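Uncharacterized protein (PDB 5HBA) is the globular recognition domain of zebrafish complement C1qA, which probably recognises targets of the classical complement pathway in innate immunity. Local coordinates at residues A5-R10 with D26-A31; T13-Y18 with G116-R121; F54-E59 with K120-V125; L62-K67 with I106-G111. All coordinates share one frame; numbering follows the deposited sequence.

Contact 1. Residues A5-R10 with D26-A31; sequences AFSVLR and DKLSDA
Ser7 and Leu28 meet where the antiparallel pairing of 5-10 with 26-31 is interrupted by a classic beta bulge. Leu28 and Ser29 both face Ser7, whose carbonyl oxygen takes two amide donors: Leu28 N at 2.8 Å and Ser29 N at 3.1 Å. The Ser7 hydroxyl stands anti to the backbone nitrogen (chi1 -179°), which brings OG 3.7 Å from Leu28 CD2 while it hydrogen-bonds Asn127 on the next strand. On that same face Leu9 and Asp26 slant past one another with CB atoms 4.0 Å apart, and Leu28 CD1 comes to 4.2 Å from Leu9 CB. The other face carries Phe6, Val8, Lys27 and Asp30. Val8 and Lys27 run side by side in the same direction, CG1 of Val8 lying 4.1 Å from CG of Lys27. Beyond CG the lysine bends at its last two torsions, and NZ reaches Asp30 OD2 at 2.9 Å on the anti lone pair, a salt bridge along the same strand that spans the bulge; NZ also bonds Phe35 O. Of the Phe6 side chain, CB alone comes near Asp30, since the ring turns away to Phe35, Phe42 and Phe126. On the Ser7 face a second subunit packs against the pair, its Val95 O accepting from Ser29 OG. The chemistry therefore differs on the two faces: one puts Ser7, Ser29 and Leu28 against a neighbouring subunit, whereas the other sets the Lys27-Asp30 ion pair beside the aromatic cluster of Phe6.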
loop_
_atom_site.group_PDB
_atom_site.type_symbol
_atom_site.label_atom_id
_atom_site.label_comp_id
_atom_site.label_asym_id
_atom_site.label_seq_id
_atom_site.Cartn_x
_atom_site.Cartn_y
_atom_site.Cartn_z
ATOM N N ALA A 5 4.466 15.961 0.042
ATOM C CA ALA A 5 3.866 14.849 -0.697
ATOM C C ALA A 5 4.825 14.517 -1.824
ATOM O O ALA A 5 5.156 15.396 -2.632
ATOM C CB ALA A 5 2.513 15.250 -1.282
ATOM N N PHE A 6 5.264 13.262 -1.894
ATOM C CA PHE A 6 6.186 12.861 -2.949
ATOM C C PHE A 6 5.876 11.491 -3.538
ATOM O O PHE A 6 5.253 10.631 -2.894
ATOM C CB PHE A 6 7.636 12.878 -2.447
ATOM C CG PHE A 6 7.967 11.734 -1.529
ATOM C CD1 PHE A 6 8.398 10.513 -2.044
ATOM C CD2 PHE A 6 7.853 11.880 -0.156
ATOM C CE1 PHE A 6 8.688 9.446 -1.199
ATOM C CE2 PHE A 6 8.148 10.819 0.703
ATOM C CZ PHE A 6 8.564 9.596 0.177
ATOM N N SER A 7 6.349 11.297 -4.763
ATOM C CA SER A 7 6.283 10.017 -5.439
ATOM C C SER A 7 7.513 9.923 -6.330
ATOM O O SER A 7 7.683 10.728 -7.269
ATOM C CB SER A 7 5.006 9.926 -6.275
ATOM O OG SER A 7 4.922 8.670 -6.915
ATOM N N VAL A 8 8.383 8.964 -6.028
ATOM C CA VAL A 8 9.632 8.800 -6.779
ATOM C C VAL A 8 9.745 7.397 -7.366
ATOM O O VAL A 8 9.307 6.419 -6.752
ATOM C CB VAL A 8 10.875 9.128 -5.904
ATOM C CG1 VAL A 8 10.916 10.621 -5.599
ATOM C CG2 VAL A 8 10.839 8.315 -4.596
ATOM N N LEU A 9 10.324 7.312 -8.563
ATOM C CA LEU A 9 10.388 6.059 -9.311
ATOM C C LEU A 9 11.823 5.637 -9.614
ATOM O O LEU A 9 12.673 6.463 -9.967
ATOM C CB LEU A 9 9.598 6.202 -10.621
ATOM C CG LEU A 9 9.761 5.176 -11.750
ATOM C CD1 LEU A 9 9.206 3.804 -11.385
ATOM C CD2 LEU A 9 9.107 5.692 -13.026
ATOM N N ARG A 10 12.093 4.348 -9.467
ATOM C CA ARG A 10 13.374 3.798 -9.884
ATOM C C ARG A 10 13.104 2.814 -11.001
ATOM O O ARG A 10 12.425 1.810 -10.778
ATOM C CB ARG A 10 14.076 3.062 -8.738
ATOM C CG ARG A 10 15.429 2.482 -9.170
ATOM C CD ARG A 10 16.059 1.575 -8.117
ATOM N NE ARG A 10 17.288 0.989 -8.644
ATOM C CZ ARG A 10 18.504 1.499 -8.456
ATOM N NH1 ARG A 10 18.658 2.602 -7.725
ATOM N NH2 ARG A 10 19.566 0.897 -8.984
ATOM N N ASP A 26 13.568 9.059 -11.408
ATOM C CA ASP A 26 12.421 9.836 -11.876
ATOM C C ASP A 26 11.602 10.356 -10.703
ATOM O O ASP A 26 11.180 9.584 -9.840
ATOM C CB ASP A 26 11.538 8.993 -12.808
ATOM C CG ASP A 26 10.574 9.837 -13.622
ATOM O OD1 ASP A 26 10.354 11.020 -13.268
ATOM O OD2 ASP A 26 10.036 9.317 -14.624
ATOM N N LYS A 27 11.389 11.666 -10.664
ATOM C CA LYS A 27 10.575 12.268 -9.609
ATOM C C LYS A 27 9.198 12.618 -10.170
ATOM O O LYS A 27 9.062 13.499 -11.026
ATOM C CB LYS A 27 11.282 13.503 -9.022
ATOM C CG LYS A 27 10.602 14.119 -7.803
ATOM C CD LYS A 27 11.298 15.417 -7.364
ATOM C CE LYS A 27 12.607 15.147 -6.655
ATOM N NZ LYS A 27 12.878 16.151 -5.569
ATOM N N LEU A 28 8.178 11.904 -9.710
ATOM C CA LEU A 28 6.814 12.097 -10.191
ATOM C C LEU A 28 6.143 13.290 -9.509
ATOM O O LEU A 28 5.445 14.079 -10.153
ATOM C CB LEU A 28 5.989 10.826 -9.963
ATOM C CG LEU A 28 5.987 9.778 -11.079
ATOM C CD1 LEU A 28 7.361 9.599 -11.721
ATOM C CD2 LEU A 28 5.473 8.457 -10.559
ATOM N N SER A 29 6.362 13.396 -8.223
ATOM C CA SER A 29 5.855 14.461 -7.433
ATOM C C SER A 29 6.790 14.663 -6.313
ATOM O O SER A 29 7.435 13.771 -5.900
ATOM C CB SER A 29 4.501 14.120 -6.882
ATOM O OG SER A 29 3.604 14.006 -7.899
ATOM N N ASP A 30 6.858 15.889 -5.862
ATOM C CA ASP A 30 7.526 16.249 -4.628
ATOM C C ASP A 30 7.143 17.654 -4.190
ATOM O O ASP A 30 7.863 18.596 -4.392
ATOM C CB ASP A 30 9.028 16.071 -4.739
ATOM C CG ASP A 30 9.748 16.343 -3.451
ATOM O OD1 ASP A 30 9.136 16.646 -2.470
ATOM O OD2 ASP A 30 10.940 16.247 -3.431
ATOM N N ALA A 31 6.019 17.873 -3.552
ATOM C CA ALA A 31 5.521 19.220 -3.353
ATOM C C ALA A 31 6.404 20.220 -2.603
ATOM O O ALA A 31 6.510 21.385 -2.974
ATOM C CB ALA A 31 4.154 19.191 -2.741
HETATM O O HOH W 1 7.375 17.012 -0.597
#

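Contact 2. Residues T13-Y18 with G116-R121; sequences TSQAQY and GQMPKR. With SO4 (sulfate ion), chain D.
Thr13 CA sits over one face of the Arg121 guanidinium, 3.7 Å above its plane and toward the rim, while Thr13 O lies 3.4 Å from Arg121 CG. The backbone nitrogens of Thr13 and Ser14 also hold a sulfate, probably from the crystallisation liquor, with Thr13 N 2.9 Å from O3 of the ion. Gln15 extends beyond CG and slants across Pro119; its amide carbon CD is 3.3 Å from Pro119 O, and its NE2 touches Met118 CE. Ala16 makes the direct backbone bond, Ala16 N to Lys120 O at 2.9 Å. A water links Ala16 O to Lys120 N. Gln17 bends at chi2 and lays NE2 against Pro119 CG. Tyr18 brings CE2 to 3.7 Å from Met118 O and sets its hydroxyl beside Lys120 CE; another water joins that hydroxyl to Met118 O. Pro119 is thus touched by Gln15, Gln17 and Tyr18 on a largely exposed surface. In the C1q fold, this short 15-16 strand pairs weakly with the start of strand 120-133, whose next residues lie between strands 5-10 and 48-59; Tyr18 also packs on Arg61 in the loop between strands 48-59 and 62-68.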
loop_
_atom_site.group_PDB
_atom_site.type_symbol
_atom_site.label_atom_id
_atom_site.label_comp_id
_atom_site.label_asym_id
_atom_site.label_seq_id
_atom_site.Cartn_x
_atom_site.Cartn_y
_atom_site.Cartn_z
ATOM N N THR A 13 18.884 0.278 -15.371
ATOM C CA THR A 13 19.673 -0.932 -15.578
ATOM C C THR A 13 20.602 -1.180 -14.387
ATOM O O THR A 13 20.948 -2.319 -14.091
ATOM C CB THR A 13 20.493 -0.849 -16.904
ATOM O OG1 THR A 13 19.604 -0.591 -18.000
ATOM C CG2 THR A 13 21.260 -2.153 -17.185
ATOM N N SER A 14 20.989 -0.117 -13.689
ATOM C CA SER A 14 21.934 -0.252 -12.576
ATOM C C SER A 14 21.375 -1.111 -11.449
ATOM O O SER A 14 20.191 -1.018 -11.109
ATOM C CB SER A 14 22.302 1.115 -12.010
ATOM O OG SER A 14 22.917 1.925 -12.995
ATOM N N GLN A 15 22.227 -1.943 -10.865
ATOM C CA GLN A 15 21.814 -2.765 -9.741
ATOM C C GLN A 15 21.677 -1.859 -8.534
ATOM O O GLN A 15 22.373 -0.850 -8.440
ATOM C CB GLN A 15 22.849 -3.859 -9.472
ATOM C CG GLN A 15 23.007 -4.853 -10.631
ATOM C CD GLN A 15 24.323 -5.612 -10.576
ATOM O OE1 GLN A 15 25.287 -5.168 -9.940
ATOM N NE2 GLN A 15 24.367 -6.767 -11.233
ATOM N N ALA A 16 20.757 -2.200 -7.636
ATOM C CA ALA A 16 20.575 -1.457 -6.392
ATOM C C ALA A 16 21.340 -2.164 -5.276
ATOM O O ALA A 16 21.000 -3.284 -4.900
ATOM C CB ALA A 16 19.084 -1.355 -6.043
ATOM N N GLN A 17 22.364 -1.497 -4.753
ATOM C CA GLN A 17 23.239 -2.041 -3.720
ATOM C C GLN A 17 22.478 -2.503 -2.484
ATOM O O GLN A 17 21.515 -1.852 -2.069
ATOM C CB GLN A 17 24.232 -0.971 -3.291
ATOM C CG GLN A 17 25.248 -0.599 -4.353
ATOM C CD GLN A 17 26.262 -1.699 -4.575
ATOM O OE1 GLN A 17 26.847 -2.227 -3.622
ATOM N NE2 GLN A 17 26.471 -2.061 -5.834
ATOM N N TYR A 18 22.915 -3.613 -1.895
ATOM C CA TYR A 18 22.370 -4.056 -0.618
ATOM C C TYR A 18 22.820 -3.123 0.506
ATOM O O TYR A 18 23.944 -2.592 0.488
ATOM C CB TYR A 18 22.815 -5.483 -0.301
ATOM C CG TYR A 18 22.151 -6.552 -1.151
ATOM C CD1 TYR A 18 20.762 -6.685 -1.180
ATOM C CD2 TYR A 18 22.911 -7.452 -1.892
ATOM C CE1 TYR A 18 20.145 -7.682 -1.942
ATOM C CE2 TYR A 18 22.302 -8.455 -2.658
ATOM C CZ TYR A 18 20.922 -8.555 -2.675
ATOM O OH TYR A 18 20.322 -9.530 -3.430
ATOM N N GLY A 116 28.749 -13.133 -0.651
ATOM C CA GLY A 116 29.089 -13.027 -2.056
ATOM C C GLY A 116 27.928 -12.891 -3.022
ATOM O O GLY A 116 28.097 -13.133 -4.215
ATOM N N GLN A 117 26.754 -12.494 -2.532
ATOM C CA GLN A 117 25.623 -12.281 -3.432
ATOM C C GLN A 117 25.743 -10.930 -4.155
ATOM O O GLN A 117 26.041 -9.905 -3.536
ATOM C CB GLN A 117 24.299 -12.363 -2.672
ATOM C CG GLN A 117 24.166 -13.617 -1.809
ATOM C CD GLN A 117 22.810 -13.724 -1.145
ATOM O OE1 GLN A 117 21.779 -13.614 -1.807
ATOM N NE2 GLN A 117 22.803 -13.931 0.171
ATOM N N MET A 118 25.520 -10.937 -5.462
ATOM C CA MET A 118 25.572 -9.708 -6.249
ATOM C C MET A 118 24.257 -8.942 -6.114
ATOM O O MET A 118 23.190 -9.548 -6.100
ATOM C CB MET A 118 25.832 -10.035 -7.729
ATOM C CG MET A 118 27.244 -10.560 -8.025
ATOM S SD MET A 118 27.599 -10.729 -9.796
ATOM C CE MET A 118 27.145 -9.129 -10.396
ATOM N N PRO A 119 24.321 -7.603 -6.026
ATOM C CA PRO A 119 23.069 -6.836 -5.985
ATOM C C PRO A 119 22.294 -7.013 -7.298
ATOM O O PRO A 119 22.887 -7.445 -8.290
ATOM C CB PRO A 119 23.546 -5.389 -5.842
ATOM C CG PRO A 119 24.969 -5.391 -6.333
ATOM C CD PRO A 119 25.513 -6.738 -5.973
ATOM N N LYS A 120 20.994 -6.724 -7.310
ATOM C CA LYS A 120 20.220 -6.897 -8.540
ATOM C C LYS A 120 19.492 -5.628 -8.925
ATOM O O LYS A 120 19.332 -4.710 -8.109
ATOM C CB LYS A 120 19.164 -8.004 -8.406
ATOM C CG LYS A 120 19.538 -9.208 -7.586
ATOM C CD LYS A 120 18.308 -10.128 -7.469
ATOM C CE LYS A 120 18.191 -10.773 -6.094
ATOM N NZ LYS A 120 16.841 -11.398 -5.868
ATOM N N ARG A 121 19.023 -5.595 -10.167
ATOM C CA ARG A 121 18.163 -4.512 -10.621
ATOM C C ARG A 121 16.935 -4.451 -9.737
ATOM O O ARG A 121 16.479 -5.480 -9.199
ATOM C CB ARG A 121 17.711 -4.723 -12.070
ATOM C CG ARG A 121 18.819 -4.708 -13.099
ATOM C CD ARG A 121 18.228 -4.697 -14.521
ATOM N NE ARG A 121 17.260 -3.607 -14.671
ATOM C CZ ARG A 121 16.594 -3.323 -15.790
ATOM N NH1 ARG A 121 16.782 -4.044 -16.890
ATOM N NH2 ARG A 121 15.738 -2.308 -15.809
HETATM S S SO4 D . 20.738 3.168 -16.634
HETATM O O1 SO4 D . 20.731 4.622 -16.505
HETATM O O2 SO4 D . 21.266 2.575 -15.409
HETATM O O3 SO4 D . 19.371 2.675 -16.837
HETATM O O4 SO4 D . 21.563 2.745 -17.768
HETATM O O HOH W 2 19.724 -5.686 -4.890
HETATM O O HOH W 3 21.456 -11.187 -5.139
#

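Contact 3. Residues F54-E59 with K120-V125; sequences FHASSE and KRLYAV
Lys120 reaches over Ser58 to the end of strand 48-59. CB lies 3.7 Å from Ser58 OG and CG passes the same hydroxyl. CD comes closer, 3.4 Å from OG, and lies 3.3 Å from Glu59 O; the chain bends at chi3 (-142°), CE stays near that carbonyl, and NZ donates to Glu59 O at 2.8 Å. Arg61 O is a second acceptor for NZ, so the ammonium closes over the turn that follows the strand. A water accepts from Glu59 N and donates to Arg121 O. Farther along, regular antiparallel pairing sets in: His55 with Val125 and Ser57 with Tyr123 are hydrogen-bonded pairs, each joined by two backbone bonds. Between them the small Ala56 and Ala124 meet CB to CB at 3.9 Å, and Leu122 CD1 reaches 4.0 Å from Ala56 CB. On the other face Ser57 OG lies 3.7 Å from Tyr123 CB. Strand 48-59 continues the sheet to strand 87-98, where Ser91 bonds the His55 ring; strand 120-133 continues it to strand 5-10. Ala56 meets Leu64 of strand 62-68 in the second sheet of the sandwich, while a second subunit packs on His55, Tyr123 and Val125.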
loop_
_atom_site.group_PDB
_atom_site.type_symbol
_atom_site.label_atom_id
_atom_site.label_comp_id
_atom_site.label_asym_id
_atom_site.label_seq_id
_atom_site.Cartn_x
_atom_site.Cartn_y
_atom_site.Cartn_z
ATOM N N PHE A 54 5.901 1.914 -0.188
ATOM C CA PHE A 54 6.665 1.596 -1.387
ATOM C C PHE A 54 6.091 0.374 -2.106
ATOM O O PHE A 54 5.406 -0.455 -1.492
ATOM C CB PHE A 54 8.143 1.366 -1.049
ATOM C CG PHE A 54 8.386 0.146 -0.214
ATOM C CD1 PHE A 54 8.570 -1.096 -0.812
ATOM C CD2 PHE A 54 8.420 0.234 1.166
ATOM C CE1 PHE A 54 8.772 -2.227 -0.055
ATOM C CE2 PHE A 54 8.626 -0.909 1.946
ATOM C CZ PHE A 54 8.809 -2.136 1.328
ATOM N N HIS A 55 6.395 0.261 -3.398
ATOM C CA HIS A 55 6.019 -0.915 -4.192
ATOM C C HIS A 55 7.218 -1.251 -5.062
ATOM O O HIS A 55 7.675 -0.414 -5.859
ATOM C CB HIS A 55 4.807 -0.633 -5.100
ATOM C CG HIS A 55 3.669 0.046 -4.411
ATOM N ND1 HIS A 55 2.767 -0.609 -3.603
ATOM C CD2 HIS A 55 3.260 1.349 -4.442
ATOM C CE1 HIS A 55 1.879 0.242 -3.150
ATOM N NE2 HIS A 55 2.148 1.436 -3.629
ATOM N N ALA A 56 7.739 -2.464 -4.926
ATOM C CA ALA A 56 9.018 -2.771 -5.567
ATOM C C ALA A 56 9.133 -4.213 -6.039
ATOM O O ALA A 56 8.598 -5.126 -5.403
ATOM C CB ALA A 56 10.177 -2.424 -4.618
ATOM N N SER A 57 9.852 -4.407 -7.147
ATOM C CA SER A 57 10.104 -5.741 -7.675
ATOM C C SER A 57 11.534 -5.957 -8.146
ATOM O O SER A 57 12.193 -5.047 -8.666
ATOM C CB SER A 57 9.116 -6.134 -8.796
ATOM O OG SER A 57 8.913 -5.098 -9.727
ATOM N N SER A 58 11.990 -7.188 -7.965
ATOM C CA SER A 58 13.281 -7.644 -8.450
ATOM C C SER A 58 13.068 -9.081 -8.894
ATOM O O SER A 58 12.077 -9.701 -8.508
ATOM C CB SER A 58 14.296 -7.613 -7.309
ATOM O OG SER A 58 15.542 -8.130 -7.735
ATOM N N GLU A 59 13.989 -9.617 -9.689
ATOM C CA GLU A 59 13.935 -11.030 -10.050
ATOM C C GLU A 59 14.369 -11.869 -8.843
ATOM O O GLU A 59 15.402 -11.592 -8.227
ATOM C CB GLU A 59 14.841 -11.303 -11.259
ATOM C CG GLU A 59 14.863 -12.754 -11.741
ATOM C CD GLU A 59 13.736 -13.078 -12.711
ATOM O OE1 GLU A 59 12.765 -12.288 -12.788
ATOM O OE2 GLU A 59 13.823 -14.123 -13.397
ATOM N N LYS A 120 20.994 -6.724 -7.310
ATOM C CA LYS A 120 20.220 -6.897 -8.540
ATOM C C LYS A 120 19.492 -5.628 -8.925
ATOM O O LYS A 120 19.332 -4.710 -8.109
ATOM C CB LYS A 120 19.164 -8.004 -8.406
ATOM C CG LYS A 120 19.538 -9.208 -7.586
ATOM C CD LYS A 120 18.308 -10.128 -7.469
ATOM C CE LYS A 120 18.191 -10.773 -6.094
ATOM N NZ LYS A 120 16.841 -11.398 -5.868
ATOM N N ARG A 121 19.023 -5.595 -10.167
ATOM C CA ARG A 121 18.163 -4.512 -10.621
ATOM C C ARG A 121 16.935 -4.451 -9.737
ATOM O O ARG A 121 16.479 -5.480 -9.199
ATOM C CB ARG A 121 17.711 -4.723 -12.070
ATOM C CG ARG A 121 18.819 -4.708 -13.099
ATOM C CD ARG A 121 18.228 -4.697 -14.521
ATOM N NE ARG A 121 17.260 -3.607 -14.671
ATOM C CZ ARG A 121 16.594 -3.323 -15.790
ATOM N NH1 ARG A 121 16.782 -4.044 -16.890
ATOM N NH2 ARG A 121 15.738 -2.308 -15.809
ATOM N N LEU A 122 16.387 -3.251 -9.582
ATOM C CA LEU A 122 15.221 -3.083 -8.719
ATOM C C LEU A 122 14.282 -2.019 -9.261
ATOM O O LEU A 122 14.673 -0.866 -9.444
ATOM C CB LEU A 122 15.655 -2.713 -7.300
ATOM C CG LEU A 122 14.564 -2.358 -6.279
ATOM C CD1 LEU A 122 13.850 -3.614 -5.775
ATOM C CD2 LEU A 122 15.183 -1.581 -5.111
ATOM N N TYR A 123 13.036 -2.412 -9.515
ATOM C CA TYR A 123 12.004 -1.467 -9.894
ATOM C C TYR A 123 11.346 -1.019 -8.605
ATOM O O TYR A 123 11.001 -1.856 -7.770
ATOM C CB TYR A 123 10.985 -2.161 -10.781
ATOM C CG TYR A 123 9.809 -1.314 -11.203
ATOM C CD1 TYR A 123 9.900 -0.451 -12.295
ATOM C CD2 TYR A 123 8.590 -1.406 -10.536
ATOM C CE1 TYR A 123 8.805 0.308 -12.701
ATOM C CE2 TYR A 123 7.499 -0.648 -10.928
ATOM C CZ TYR A 123 7.615 0.204 -12.005
ATOM O OH TYR A 123 6.533 0.954 -12.397
ATOM N N ALA A 124 11.198 0.287 -8.407
ATOM C CA ALA A 124 10.612 0.755 -7.151
ATOM C C ALA A 124 9.848 2.063 -7.285
ATOM O O ALA A 124 10.316 2.990 -7.940
ATOM C CB ALA A 124 11.705 0.872 -6.063
ATOM N N VAL A 125 8.668 2.113 -6.667
ATOM C CA VAL A 125 7.905 3.347 -6.510
ATOM C C VAL A 125 7.806 3.619 -5.008
ATOM O O VAL A 125 7.363 2.762 -4.248
ATOM C CB VAL A 125 6.485 3.230 -7.136
ATOM C CG1 VAL A 125 5.694 4.516 -6.917
ATOM C CG2 VAL A 125 6.578 2.938 -8.647
HETATM O O HOH W 4 16.168 -8.115 -10.715
#

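Contact 4. Residues L62-K67 with I106-G111; sequences LCLRLK and IEPFAG
The axes of the short strands 62-67 and 106-109 run antiparallel at 146° and approach to 4.5 Å, with Arg65 and Glu107 as a hydrogen-bonded pair whose Arg65 N is 2.7 Å from Glu107 O. On this pair's face, the Phe109 ring is held between Cys63 and Arg65. The guanidinium lies flat on one ring face, its CZ 3.7 Å from the ring centroid and the planes 16° apart, giving a stacked cation-pi contact. Over the opposite face stands Cys63 CB, a CH-pi contact at 3.5 Å from the centroid. Phe109 CG sits between its backbone nitrogen and carbonyl carbon (chi1 66°), which swings the ring across to the other strand; Arg65 CG lies 3.4 Å from Phe109 CE1, and the chain, extended from CG to NE, carries the guanidinium over the ring. Cys63 SG, which forms the disulfide with Cys79, approaches the ring obliquely and lies 3.7 Å from Gly111 CA. On the other face Leu64 CD2 rests against Pro108 CG at 3.9 Å, and Leu66 CD1 meets Ile106 CG2. A water bridges Cys63 N and Phe109 O. Within the five-stranded sheet, strand 62-68 lies between 103-109 and 75-80, to which the disulfide ties it. Leu64 and Ile106 point into the sandwich onto Phe54 of strand 48-59, whereas the Arg65-Phe109 stack lies on the other side and packs against Ser77.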
loop_
_atom_site.group_PDB
_atom_site.type_symbol
_atom_site.label_atom_id
_atom_site.label_comp_id
_atom_site.label_asym_id
_atom_site.label_seq_id
_atom_site.Cartn_x
_atom_site.Cartn_y
_atom_site.Cartn_z
ATOM N N LEU A 62 13.126 -10.890 -2.888
ATOM C CA LEU A 62 13.233 -9.451 -2.654
ATOM C C LEU A 62 12.889 -9.114 -1.213
ATOM O O LEU A 62 11.774 -9.378 -0.748
ATOM C CB LEU A 62 12.334 -8.644 -3.604
ATOM C CG LEU A 62 12.332 -7.121 -3.364
ATOM C CD1 LEU A 62 13.742 -6.523 -3.395
ATOM C CD2 LEU A 62 11.447 -6.414 -4.378
ATOM N N CYS A 63 13.867 -8.543 -0.516
ATOM C CA CYS A 63 13.684 -8.063 0.844
ATOM C C CYS A 63 14.021 -6.570 0.896
ATOM O O CYS A 63 15.076 -6.143 0.409
ATOM C CB CYS A 63 14.593 -8.829 1.797
ATOM S SG CYS A 63 13.938 -10.428 2.327
ATOM N N LEU A 64 13.116 -5.784 1.474
ATOM C CA LEU A 64 13.339 -4.358 1.656
ATOM C C LEU A 64 13.010 -3.935 3.077
ATOM O O LEU A 64 12.063 -4.449 3.702
ATOM C CB LEU A 64 12.509 -3.550 0.655
ATOM C CG LEU A 64 13.011 -3.543 -0.793
ATOM C CD1 LEU A 64 11.864 -3.307 -1.726
ATOM C CD2 LEU A 64 14.059 -2.439 -1.007
ATOM N N ARG A 65 13.806 -3.009 3.603
ATOM C CA ARG A 65 13.514 -2.427 4.901
ATOM C C ARG A 65 13.060 -0.997 4.710
ATOM O O ARG A 65 13.614 -0.273 3.879
ATOM C CB ARG A 65 14.760 -2.437 5.793
ATOM C CG ARG A 65 15.127 -3.786 6.337
ATOM C CD ARG A 65 16.143 -3.672 7.487
ATOM N NE ARG A 65 16.480 -5.003 7.992
ATOM C CZ ARG A 65 17.554 -5.690 7.615
ATOM N NH1 ARG A 65 18.409 -5.164 6.751
ATOM N NH2 ARG A 65 17.778 -6.899 8.111
ATOM N N LEU A 66 12.046 -0.586 5.463
ATOM C CA LEU A 66 11.755 0.843 5.581
ATOM C C LEU A 66 12.479 1.331 6.828
ATOM O O LEU A 66 12.291 0.771 7.917
ATOM C CB LEU A 66 10.248 1.087 5.713
ATOM C CG LEU A 66 9.796 2.527 5.959
ATOM C CD1 LEU A 66 9.965 3.389 4.674
ATOM C CD2 LEU A 66 8.350 2.519 6.424
ATOM N N LYS A 67 13.311 2.357 6.681
ATOM C CA LYS A 67 14.163 2.804 7.783
ATOM C C LYS A 67 14.028 4.305 8.045
ATOM O O LYS A 67 13.619 5.057 7.160
ATOM C CB LYS A 67 15.638 2.456 7.500
ATOM C CG LYS A 67 15.971 0.953 7.537
ATOM C CD LYS A 67 17.481 0.692 7.433
ATOM C CE LYS A 67 18.188 0.732 8.799
ATOM N NZ LYS A 67 17.827 -0.454 9.650
ATOM N N ILE A 106 14.252 3.560 1.933
ATOM C CA ILE A 106 14.245 2.147 1.757
ATOM C C ILE A 106 15.570 1.657 1.290
ATOM O O ILE A 106 16.309 2.299 0.650
ATOM C CB ILE A 106 13.136 1.667 0.824
ATOM C CG1 ILE A 106 13.290 2.250 -0.588
ATOM C CG2 ILE A 106 11.803 2.019 1.413
ATOM C CD1 ILE A 106 12.247 1.829 -1.590
ATOM N N GLU A 107 15.785 0.431 1.606
ATOM C CA GLU A 107 17.034 -0.313 1.625
ATOM C C GLU A 107 16.776 -1.801 1.358
ATOM O O GLU A 107 15.905 -2.424 1.992
ATOM C CB GLU A 107 17.775 -0.039 2.948
ATOM C CG GLU A 107 19.118 -0.667 3.118
ATOM C CD GLU A 107 19.758 -0.274 4.450
ATOM O OE1 GLU A 107 19.111 0.461 5.236
ATOM O OE2 GLU A 107 20.896 -0.706 4.713
ATOM N N PRO A 108 17.397 -2.315 0.322
ATOM C CA PRO A 108 17.316 -3.755 0.082
ATOM C C PRO A 108 18.301 -4.506 0.969
ATOM O O PRO A 108 19.323 -3.935 1.377
ATOM C CB PRO A 108 17.737 -3.902 -1.389
ATOM C CG PRO A 108 17.885 -2.487 -1.930
ATOM C CD PRO A 108 18.147 -1.617 -0.740
ATOM N N PHE A 109 17.983 -5.761 1.272
ATOM C CA PHE A 109 18.922 -6.672 1.927
ATOM C C PHE A 109 18.736 -8.100 1.403
ATOM O O PHE A 109 17.741 -8.397 0.739
ATOM C CB PHE A 109 18.821 -6.598 3.457
ATOM C CG PHE A 109 17.511 -7.087 4.034
ATOM C CD1 PHE A 109 16.377 -6.282 4.016
ATOM C CD2 PHE A 109 17.437 -8.332 4.666
ATOM C CE1 PHE A 109 15.178 -6.729 4.576
ATOM C CE2 PHE A 109 16.243 -8.782 5.244
ATOM C CZ PHE A 109 15.113 -7.984 5.195
ATOM N N ALA A 110 19.717 -8.962 1.644
ATOM C CA ALA A 110 19.588 -10.364 1.271
ATOM C C ALA A 110 19.049 -11.134 2.475
ATOM O O ALA A 110 19.796 -11.481 3.397
ATOM C CB ALA A 110 20.918 -10.933 0.813
ATOM N N GLY A 111 17.742 -11.377 2.460
ATOM C CA GLY A 111 17.046 -12.020 3.563
ATOM C C GLY A 111 17.476 -13.438 3.890
ATOM O O GLY A 111 17.150 -13.947 4.957
HETATM O O HOH W 5 16.579 -8.606 -1.561
#

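In the fold
Contacts 1, 2 and 3 meet on the sheet that contains strand 120-133. Contacts 2 and 3 share Lys120 and Arg121, with centres about 11 Å apart, and touch where Ala16 CB lies 3.9 Å from Leu122 CB. Contact 1 joins contact 3 through a probable hydrogen bond, Arg10 N to Ala124 O at 2.7 Å; both face the second subunit. Contact 4 belongs to the opposing sheet, its centre about 10 Å from that of contact 3. Leu64 CD1 is 3.5 Å from Ala56 CB across the core. Tyr18 CD1 of contact 2 packs on the Phe109 backbone of contact 4, 3.6 Å from its C atom. Contacts 1 and 4 do not touch, with centres about 20 Å apart.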